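Local coordinates for protein NAD(P)H dehydrogenase (quinone) (Mycobacterium tuberculosis, PDB 1XDI) that reduces quinones such as menadione with NADH or NADPH, using one bound FAD per subunit, at residues A[372-386]-A[400-414]. Numbering follows the deposited sequence.
Sequences IDAGSVAARTIMLPL and GFVKIFCRRSTGVVI
I372 lays CD1 over one face of the F405 ring, 3.4 Å from F405 CG. This packs the end of helix 369-374 on the sheet. The group gets there because CG1 stands anti to the carbonyl carbon (chi1 -61°). T381 meets the same ring with CB, 3.7 Å from F405 CD1. I414 CD1 touches V377 CG1 and A379 CB; V377 brings in the loop after the helix. On the face of T381 and F405, M383 makes a Met-aromatic contact. Its SD sits over the centre of the F401 ring, 4.1 Å from the centroid and 9° off the normal. On the other side, I382 CG2 reaches I404 CB, and helix 454-464 covers I404. Strands 379-385 and 401-407 are antiparallel neighbours in the five-stranded sheet of the dimerisation domain characteristic of flavoprotein disulfide reductases. Strand 379-385 is outermost within the chain. Backbone bonds pair R380 with C406 and L384 with V402 in both directions. I382 and I404 also pair both ways, but the bond from I404 N is weak. L386 N extends the pairing to G400 O at 2.8 Å. K403 passes M383 SD with CE, while its NZ forms salt bridges to D222 and D224. At the polar edge R380 bends at chi3 (-69°). Its guanidinium has C406 SG over one face. Its NH2 bond to R408 O is modelled very short, and its detail is doubtful. R408 N donates to A378 O at 3.2 Å.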
ATOM      1  N   ILE A 372       9.266 -21.851   8.233  1.00 27.10           N
ATOM      2  CA  ILE A 372      10.075 -20.781   8.791  1.00 26.54           C
ATOM      3  C   ILE A 372      11.223 -21.411   9.553  1.00 28.93           C
ATOM      4  O   ILE A 372      12.390 -21.027   9.363  1.00 29.60           O
ATOM      5  CB  ILE A 372       9.247 -19.853   9.695  1.00 23.58           C
ATOM      6  CG1 ILE A 372       8.136 -19.195   8.876  1.00 21.53           C
ATOM      7  CG2 ILE A 372      10.115 -18.799  10.270  1.00 21.01           C
ATOM      8  CD1 ILE A 372       7.108 -18.503   9.669  1.00 18.86           C
ATOM      9  N   ASP A 373      10.901 -22.417  10.367  1.00 30.84           N
ATOM     10  CA  ASP A 373      11.894 -23.102  11.210  1.00 31.87           C
ATOM     11  C   ASP A 373      12.942 -23.885  10.432  1.00 32.88           C
ATOM     12  O   ASP A 373      13.977 -24.281  10.986  1.00 33.93           O
ATOM     13  CB  ASP A 373      11.213 -24.056  12.206  1.00 30.68           C
ATOM     14  CG  ASP A 373      10.495 -23.326  13.337  1.00 29.95           C
ATOM     15  OD1 ASP A 373      10.707 -22.103  13.523  1.00 28.55           O
ATOM     16  OD2 ASP A 373       9.721 -23.995  14.049  1.00 28.39           O
ATOM     17  N   ALA A 374      12.683 -24.133   9.156  1.00 33.18           N
ATOM     18  CA  ALA A 374      13.657 -24.872   8.367  1.00 33.37           C
ATOM     19  C   ALA A 374      14.625 -23.916   7.741  1.00 33.78           C
ATOM     20  O   ALA A 374      15.641 -24.320   7.210  1.00 35.42           O
ATOM     21  CB  ALA A 374      12.977 -25.659   7.297  1.00 32.75           C
ATOM     22  N   GLY A 375      14.318 -22.633   7.796  1.00 33.82           N
ATOM     23  CA  GLY A 375      15.222 -21.685   7.187  1.00 32.95           C
ATOM     24  C   GLY A 375      14.796 -21.290   5.791  1.00 32.36           C
ATOM     25  O   GLY A 375      15.358 -20.339   5.261  1.00 32.52           O
ATOM     26  N   SER A 376      13.831 -21.996   5.187  1.00 30.82           N
ATOM     27  CA  SER A 376      13.356 -21.629   3.843  1.00 29.75           C
ATOM     28  C   SER A 376      12.703 -20.233   3.797  1.00 29.07           C
ATOM     29  O   SER A 376      12.848 -19.518   2.819  1.00 29.17           O
ATOM     30  CB  SER A 376      12.357 -22.638   3.335  1.00 29.16           C
ATOM     31  OG  SER A 376      12.680 -23.890   3.874  1.00 31.96           O
ATOM     32  N   VAL A 377      11.956 -19.843   4.817  1.00 27.68           N
ATOM     33  CA  VAL A 377      11.412 -18.505   4.791  1.00 26.66           C
ATOM     34  C   VAL A 377      12.031 -17.686   5.959  1.00 27.27           C
ATOM     35  O   VAL A 377      12.100 -18.147   7.117  1.00 27.76           O
ATOM     36  CB  VAL A 377       9.871 -18.506   4.853  1.00 25.07           C
ATOM     37  CG1 VAL A 377       9.399 -17.101   4.883  1.00 24.92           C
ATOM     38  CG2 VAL A 377       9.287 -19.162   3.648  1.00 22.24           C
ATOM     39  N   ALA A 378      12.493 -16.474   5.651  1.00 26.11           N
ATOM     40  CA  ALA A 378      13.140 -15.640   6.660  1.00 24.34           C
ATOM     41  C   ALA A 378      12.097 -14.872   7.408  1.00 23.77           C
ATOM     42  O   ALA A 378      11.728 -13.779   6.968  1.00 25.62           O
ATOM     43  CB  ALA A 378      14.106 -14.686   5.998  1.00 22.74           C
ATOM     44  N   ALA A 379      11.638 -15.398   8.546  1.00 21.88           N
ATOM     45  CA  ALA A 379      10.580 -14.712   9.285  1.00 20.24           C
ATOM     46  C   ALA A 379      10.667 -14.685  10.799  1.00 19.41           C
ATOM     47  O   ALA A 379      11.378 -15.462  11.400  1.00 20.28           O
ATOM     48  CB  ALA A 379       9.240 -15.299   8.877  1.00 20.30           C
ATOM     49  N   ARG A 380       9.908 -13.777  11.407  1.00 18.22           N
ATOM     50  CA  ARG A 380       9.814 -13.625  12.859  1.00 16.07           C
ATOM     51  C   ARG A 380       8.474 -14.270  13.212  1.00 14.70           C
ATOM     52  O   ARG A 380       7.534 -14.155  12.459  1.00 15.42           O
ATOM     53  CB  ARG A 380       9.793 -12.149  13.247  1.00 16.22           C
ATOM     54  CG  ARG A 380      10.855 -11.739  14.241  1.00 18.09           C
ATOM     55  CD  ARG A 380      10.794 -10.240  14.507  1.00 20.01           C
ATOM     56  NE  ARG A 380      11.202  -9.449  13.355  1.00 20.67           N
ATOM     57  CZ  ARG A 380      10.490  -8.436  12.868  1.00 23.03           C
ATOM     58  NH1 ARG A 380       9.338  -8.108  13.421  1.00 23.18           N
ATOM     59  NH2 ARG A 380      10.942  -7.696  11.863  1.00 24.39           N
ATOM     60  N   THR A 381       8.382 -14.940  14.349  1.00 12.49           N
ATOM     61  CA  THR A 381       7.166 -15.609  14.742  1.00  9.16           C
ATOM     62  C   THR A 381       6.817 -15.378  16.220  1.00  8.98           C
ATOM     63  O   THR A 381       7.673 -15.162  17.041  1.00  9.94           O
ATOM     64  CB  THR A 381       7.348 -17.117  14.587  1.00  8.73           C
ATOM     65  OG1 THR A 381       7.875 -17.651  15.811  1.00  7.46           O
ATOM     66  CG2 THR A 381       8.340 -17.431  13.483  1.00  7.51           C
ATOM     67  N   ILE A 382       5.548 -15.491  16.574  1.00  8.31           N
ATOM     68  CA  ILE A 382       5.158 -15.359  17.968  1.00  5.20           C
ATOM     69  C   ILE A 382       3.951 -16.230  18.239  1.00  5.32           C
ATOM     70  O   ILE A 382       3.144 -16.455  17.363  1.00  5.12           O
ATOM     71  CB  ILE A 382       4.831 -13.909  18.292  1.00  4.55           C
ATOM     72  CG1 ILE A 382       4.337 -13.784  19.720  1.00  1.00           C
ATOM     73  CG2 ILE A 382       3.802 -13.380  17.314  1.00  3.40           C
ATOM     74  CD1 ILE A 382       4.447 -12.365  20.210  1.00  1.00           C
ATOM     75  N   MET A 383       3.854 -16.775  19.435  1.00  5.98           N
ATOM     76  CA  MET A 383       2.686 -17.554  19.778  1.00  7.69           C
ATOM     77  C   MET A 383       2.146 -16.961  21.051  1.00  7.33           C
ATOM     78  O   MET A 383       2.751 -17.003  22.110  1.00  7.46           O
ATOM     79  CB  MET A 383       2.983 -19.015  20.002  1.00 10.95           C
ATOM     80  CG  MET A 383       1.920 -19.637  20.848  1.00 15.73           C
ATOM     81  SD  MET A 383       1.912 -21.419  20.704  1.00 25.53           S
ATOM     82  CE  MET A 383       2.830 -21.903  22.122  1.00 25.11           C
ATOM     83  N   LEU A 384       0.981 -16.377  20.945  1.00  7.87           N
ATOM     84  CA  LEU A 384       0.387 -15.767  22.110  1.00  7.49           C
ATOM     85  C   LEU A 384      -0.812 -16.575  22.670  1.00  6.03           C
ATOM     86  O   LEU A 384      -1.831 -16.740  22.012  1.00  6.11           O
ATOM     87  CB  LEU A 384       0.001 -14.365  21.711  1.00  6.25           C
ATOM     88  CG  LEU A 384      -0.813 -13.609  22.692  1.00  8.12           C
ATOM     89  CD1 LEU A 384      -0.140 -13.563  24.032  1.00 10.32           C
ATOM     90  CD2 LEU A 384      -0.975 -12.219  22.107  1.00  9.37           C
ATOM     91  N   PRO A 385      -0.657 -17.174  23.855  1.00  3.95           N
ATOM     92  CA  PRO A 385      -1.774 -17.931  24.416  1.00  3.96           C
ATOM     93  C   PRO A 385      -2.963 -17.003  24.455  1.00  4.28           C
ATOM     94  O   PRO A 385      -2.760 -15.789  24.472  1.00  7.35           O
ATOM     95  CB  PRO A 385      -1.301 -18.241  25.802  1.00  1.38           C
ATOM     96  CG  PRO A 385       0.156 -18.507  25.560  1.00  3.09           C
ATOM     97  CD  PRO A 385       0.568 -17.402  24.618  1.00  2.24           C
ATOM     98  N   LEU A 386      -4.187 -17.540  24.438  1.00  2.96           N
ATOM     99  CA  LEU A 386      -5.379 -16.693  24.518  1.00  1.80           C
ATOM    100  C   LEU A 386      -5.897 -16.591  25.955  1.00  1.38           C
ATOM    101  O   LEU A 386      -6.724 -15.715  26.265  1.00  1.00           O
ATOM    102  CB  LEU A 386      -6.518 -17.233  23.623  1.00  2.34           C
ATOM    103  CG  LEU A 386      -6.442 -16.808  22.156  1.00  2.81           C
ATOM    104  CD1 LEU A 386      -7.320 -17.625  21.206  1.00  1.18           C
ATOM    105  CD2 LEU A 386      -6.795 -15.356  22.157  1.00  4.47           C
ATOM    106  N   GLY A 400      -6.483 -22.063  23.931  1.00 10.21           N
ATOM    107  CA  GLY A 400      -6.459 -21.375  22.654  1.00  8.63           C
ATOM    108  C   GLY A 400      -5.230 -20.493  22.525  1.00  7.55           C
ATOM    109  O   GLY A 400      -4.536 -20.205  23.527  1.00  4.51           O
ATOM    110  N   PHE A 401      -4.949 -20.049  21.295  1.00  7.01           N
ATOM    111  CA  PHE A 401      -3.786 -19.160  21.073  1.00  5.24           C
ATOM    112  C   PHE A 401      -3.793 -18.535  19.701  1.00  4.00           C
ATOM    113  O   PHE A 401      -4.490 -18.972  18.819  1.00  4.36           O
ATOM    114  CB  PHE A 401      -2.450 -19.935  21.271  1.00  4.36           C
ATOM    115  CG  PHE A 401      -2.172 -20.998  20.210  1.00  2.52           C
ATOM    116  CD1 PHE A 401      -1.821 -20.648  18.917  1.00  3.52           C
ATOM    117  CD2 PHE A 401      -2.244 -22.325  20.508  1.00  1.00           C
ATOM    118  CE1 PHE A 401      -1.553 -21.601  17.963  1.00  2.71           C
ATOM    119  CE2 PHE A 401      -1.974 -23.275  19.552  1.00  1.00           C
ATOM    120  CZ  PHE A 401      -1.633 -22.915  18.290  1.00  2.30           C
ATOM    121  N   VAL A 402      -2.980 -17.506  19.532  1.00  4.04           N
ATOM    122  CA  VAL A 402      -2.819 -16.851  18.246  1.00  2.42           C
ATOM    123  C   VAL A 402      -1.370 -16.832  17.888  1.00  1.60           C
ATOM    124  O   VAL A 402      -0.559 -16.411  18.689  1.00  1.00           O
ATOM    125  CB  VAL A 402      -3.277 -15.419  18.277  1.00  1.00           C
ATOM    126  CG1 VAL A 402      -2.934 -14.727  16.955  1.00  1.00           C
ATOM    127  CG2 VAL A 402      -4.747 -15.407  18.559  1.00  1.18           C
ATOM    128  N   LYS A 403      -1.065 -17.310  16.683  1.00  3.38           N
ATOM    129  CA  LYS A 403       0.291 -17.319  16.085  1.00  4.29           C
ATOM    130  C   LYS A 403       0.327 -16.392  14.863  1.00  3.75           C
ATOM    131  O   LYS A 403      -0.447 -16.544  13.952  1.00  5.62           O
ATOM    132  CB  LYS A 403       0.713 -18.725  15.577  1.00  5.22           C
ATOM    133  CG  LYS A 403       1.455 -19.649  16.573  1.00  6.69           C
ATOM    134  CD  LYS A 403       2.049 -20.894  15.848  1.00  6.66           C
ATOM    135  CE  LYS A 403       2.552 -21.964  16.851  1.00  7.54           C
ATOM    136  NZ  LYS A 403       3.020 -23.281  16.245  1.00  5.32           N
ATOM    137  N   ILE A 404       1.235 -15.445  14.832  1.00  3.95           N
ATOM    138  CA  ILE A 404       1.352 -14.577  13.673  1.00  4.77           C
ATOM    139  C   ILE A 404       2.802 -14.671  13.153  1.00  3.85           C
ATOM    140  O   ILE A 404       3.730 -14.697  13.960  1.00  2.07           O
ATOM    141  CB  ILE A 404       0.956 -13.140  14.085  1.00  6.73           C
ATOM    142  CG1 ILE A 404      -0.508 -12.903  13.703  1.00  6.85           C
ATOM    143  CG2 ILE A 404       1.869 -12.120  13.455  1.00  7.11           C
ATOM    144  CD1 ILE A 404      -1.087 -11.650  14.387  1.00  6.45           C
ATOM    145  N   PHE A 405       2.996 -14.764  11.835  1.00  3.54           N
ATOM    146  CA  PHE A 405       4.357 -14.865  11.257  1.00  5.70           C
ATOM    147  C   PHE A 405       4.683 -13.693  10.360  1.00  6.86           C
ATOM    148  O   PHE A 405       3.840 -13.288   9.574  1.00  9.72           O
ATOM    149  CB  PHE A 405       4.553 -16.102  10.375  1.00  5.32           C
ATOM    150  CG  PHE A 405       4.164 -17.365  11.007  1.00  4.67           C
ATOM    151  CD1 PHE A 405       4.512 -17.632  12.333  1.00  6.63           C
ATOM    152  CD2 PHE A 405       3.392 -18.273  10.301  1.00  4.10           C
ATOM    153  CE1 PHE A 405       4.081 -18.806  12.971  1.00  6.88           C
ATOM    154  CE2 PHE A 405       2.948 -19.448  10.898  1.00  6.34           C
ATOM    155  CZ  PHE A 405       3.289 -19.720  12.243  1.00  8.90           C
ATOM    156  N   CYS A 406       5.896 -13.168  10.418  1.00  7.66           N
ATOM    157  CA  CYS A 406       6.181 -12.048   9.556  1.00 10.13           C
ATOM    158  C   CYS A 406       7.555 -11.933   8.977  1.00 12.25           C
ATOM    159  O   CYS A 406       8.540 -12.387   9.540  1.00 11.23           O
ATOM    160  CB  CYS A 406       5.823 -10.715  10.231  1.00  8.98           C
ATOM    161  SG  CYS A 406       7.001 -10.125  11.462  1.00  7.18           S
ATOM    162  N   ARG A 407       7.598 -11.297   7.818  1.00 15.73           N
ATOM    163  CA  ARG A 407       8.835 -11.056   7.138  1.00 19.13           C
ATOM    164  C   ARG A 407       9.854 -10.404   8.132  1.00 21.34           C
ATOM    165  O   ARG A 407       9.491  -9.549   8.946  1.00 21.88           O
ATOM    166  CB  ARG A 407       8.543 -10.147   5.978  1.00 19.88           C
ATOM    167  CG  ARG A 407       9.428 -10.410   4.803  1.00 24.92           C
ATOM    168  CD  ARG A 407       9.109 -11.752   4.190  1.00 24.16           C
ATOM    169  NE  ARG A 407       7.922 -11.675   3.358  1.00 24.51           N
ATOM    170  CZ  ARG A 407       7.548 -12.656   2.543  1.00 26.26           C
ATOM    171  NH1 ARG A 407       8.278 -13.773   2.466  1.00 24.01           N
ATOM    172  NH2 ARG A 407       6.443 -12.529   1.805  1.00 26.29           N
ATOM    173  N   ARG A 408      11.116 -10.845   8.065  1.00 23.42           N
ATOM    174  CA  ARG A 408      12.219 -10.379   8.926  1.00 24.32           C
ATOM    175  C   ARG A 408      12.479  -8.889   8.929  1.00 23.16           C
ATOM    176  O   ARG A 408      12.505  -8.244   9.964  1.00 22.55           O
ATOM    177  CB  ARG A 408      13.510 -11.050   8.500  1.00 27.82           C
ATOM    178  CG  ARG A 408      13.746 -12.388   9.084  1.00 32.04           C
ATOM    179  CD  ARG A 408      14.727 -12.266  10.220  1.00 37.14           C
ATOM    180  NE  ARG A 408      14.834 -13.534  10.940  1.00 42.10           N
ATOM    181  CZ  ARG A 408      15.190 -13.631  12.223  1.00 44.40           C
ATOM    182  NH1 ARG A 408      15.485 -12.530  12.934  1.00 44.18           N
ATOM    183  NH2 ARG A 408      15.208 -14.830  12.806  1.00 45.40           N
ATOM    184  N   SER A 409      12.721  -8.364   7.747  1.00 22.55           N
ATOM    185  CA  SER A 409      13.011  -6.959   7.587  1.00 22.28           C
ATOM    186  C   SER A 409      11.759  -6.100   7.527  1.00 21.93           C
ATOM    187  O   SER A 409      11.482  -5.305   8.432  1.00 23.84           O
ATOM    188  CB  SER A 409      13.842  -6.778   6.320  1.00 21.94           C
ATOM    189  OG  SER A 409      13.351  -7.597   5.270  1.00 23.97           O
ATOM    190  N   THR A 410      10.976  -6.278   6.476  1.00 20.08           N
ATOM    191  CA  THR A 410       9.792  -5.477   6.287  1.00 17.87           C
ATOM    192  C   THR A 410       8.657  -5.597   7.279  1.00 16.21           C
ATOM    193  O   THR A 410       7.833  -4.709   7.320  1.00 15.57           O
ATOM    194  CB  THR A 410       9.192  -5.721   4.894  1.00 19.18           C
ATOM    195  OG1 THR A 410       8.497  -6.982   4.870  1.00 21.62           O
ATOM    196  CG2 THR A 410      10.297  -5.717   3.840  1.00 19.73           C
ATOM    197  N   GLY A 411       8.597  -6.676   8.068  1.00 15.53           N
ATOM    198  CA  GLY A 411       7.477  -6.883   8.996  1.00 13.37           C
ATOM    199  C   GLY A 411       6.126  -7.246   8.320  1.00 12.12           C
ATOM    200  O   GLY A 411       5.081  -7.240   8.954  1.00 13.03           O
ATOM    201  N   VAL A 412       6.127  -7.540   7.028  1.00 10.14           N
ATOM    202  CA  VAL A 412       4.906  -7.881   6.340  1.00  8.97           C
ATOM    203  C   VAL A 412       4.361  -9.231   6.815  1.00  9.06           C
ATOM    204  O   VAL A 412       5.087 -10.210   6.823  1.00  8.88           O
ATOM    205  CB  VAL A 412       5.160  -7.977   4.840  1.00  9.20           C
ATOM    206  CG1 VAL A 412       3.963  -8.580   4.158  1.00 10.29           C
ATOM    207  CG2 VAL A 412       5.441  -6.616   4.272  1.00 10.36           C
ATOM    208  N   VAL A 413       3.076  -9.287   7.180  1.00  8.69           N
ATOM    209  CA  VAL A 413       2.445 -10.517   7.656  1.00  6.75           C
ATOM    210  C   VAL A 413       2.467 -11.584   6.565  1.00  6.88           C
ATOM    211  O   VAL A 413       2.037 -11.289   5.455  1.00  8.10           O
ATOM    212  CB  VAL A 413       0.988 -10.240   8.109  1.00  5.48           C
ATOM    213  CG1 VAL A 413       0.291 -11.525   8.459  1.00  5.15           C
ATOM    214  CG2 VAL A 413       0.996  -9.364   9.346  1.00  5.82           C
ATOM    215  N   ILE A 414       2.949 -12.802   6.864  1.00  4.35           N
ATOM    216  CA  ILE A 414       3.007 -13.840   5.843  1.00  5.00           C
ATOM    217  C   ILE A 414       2.318 -15.110   6.210  1.00  6.20           C
ATOM    218  O   ILE A 414       2.248 -16.059   5.401  1.00  3.91           O
ATOM    219  CB  ILE A 414       4.393 -14.295   5.549  1.00  5.64           C
ATOM    220  CG1 ILE A 414       5.007 -14.871   6.796  1.00  8.05           C
ATOM    221  CG2 ILE A 414       5.231 -13.178   5.099  1.00  8.45           C
ATOM    222  CD1 ILE A 414       6.360 -15.429   6.491  1.00  9.92           C
TER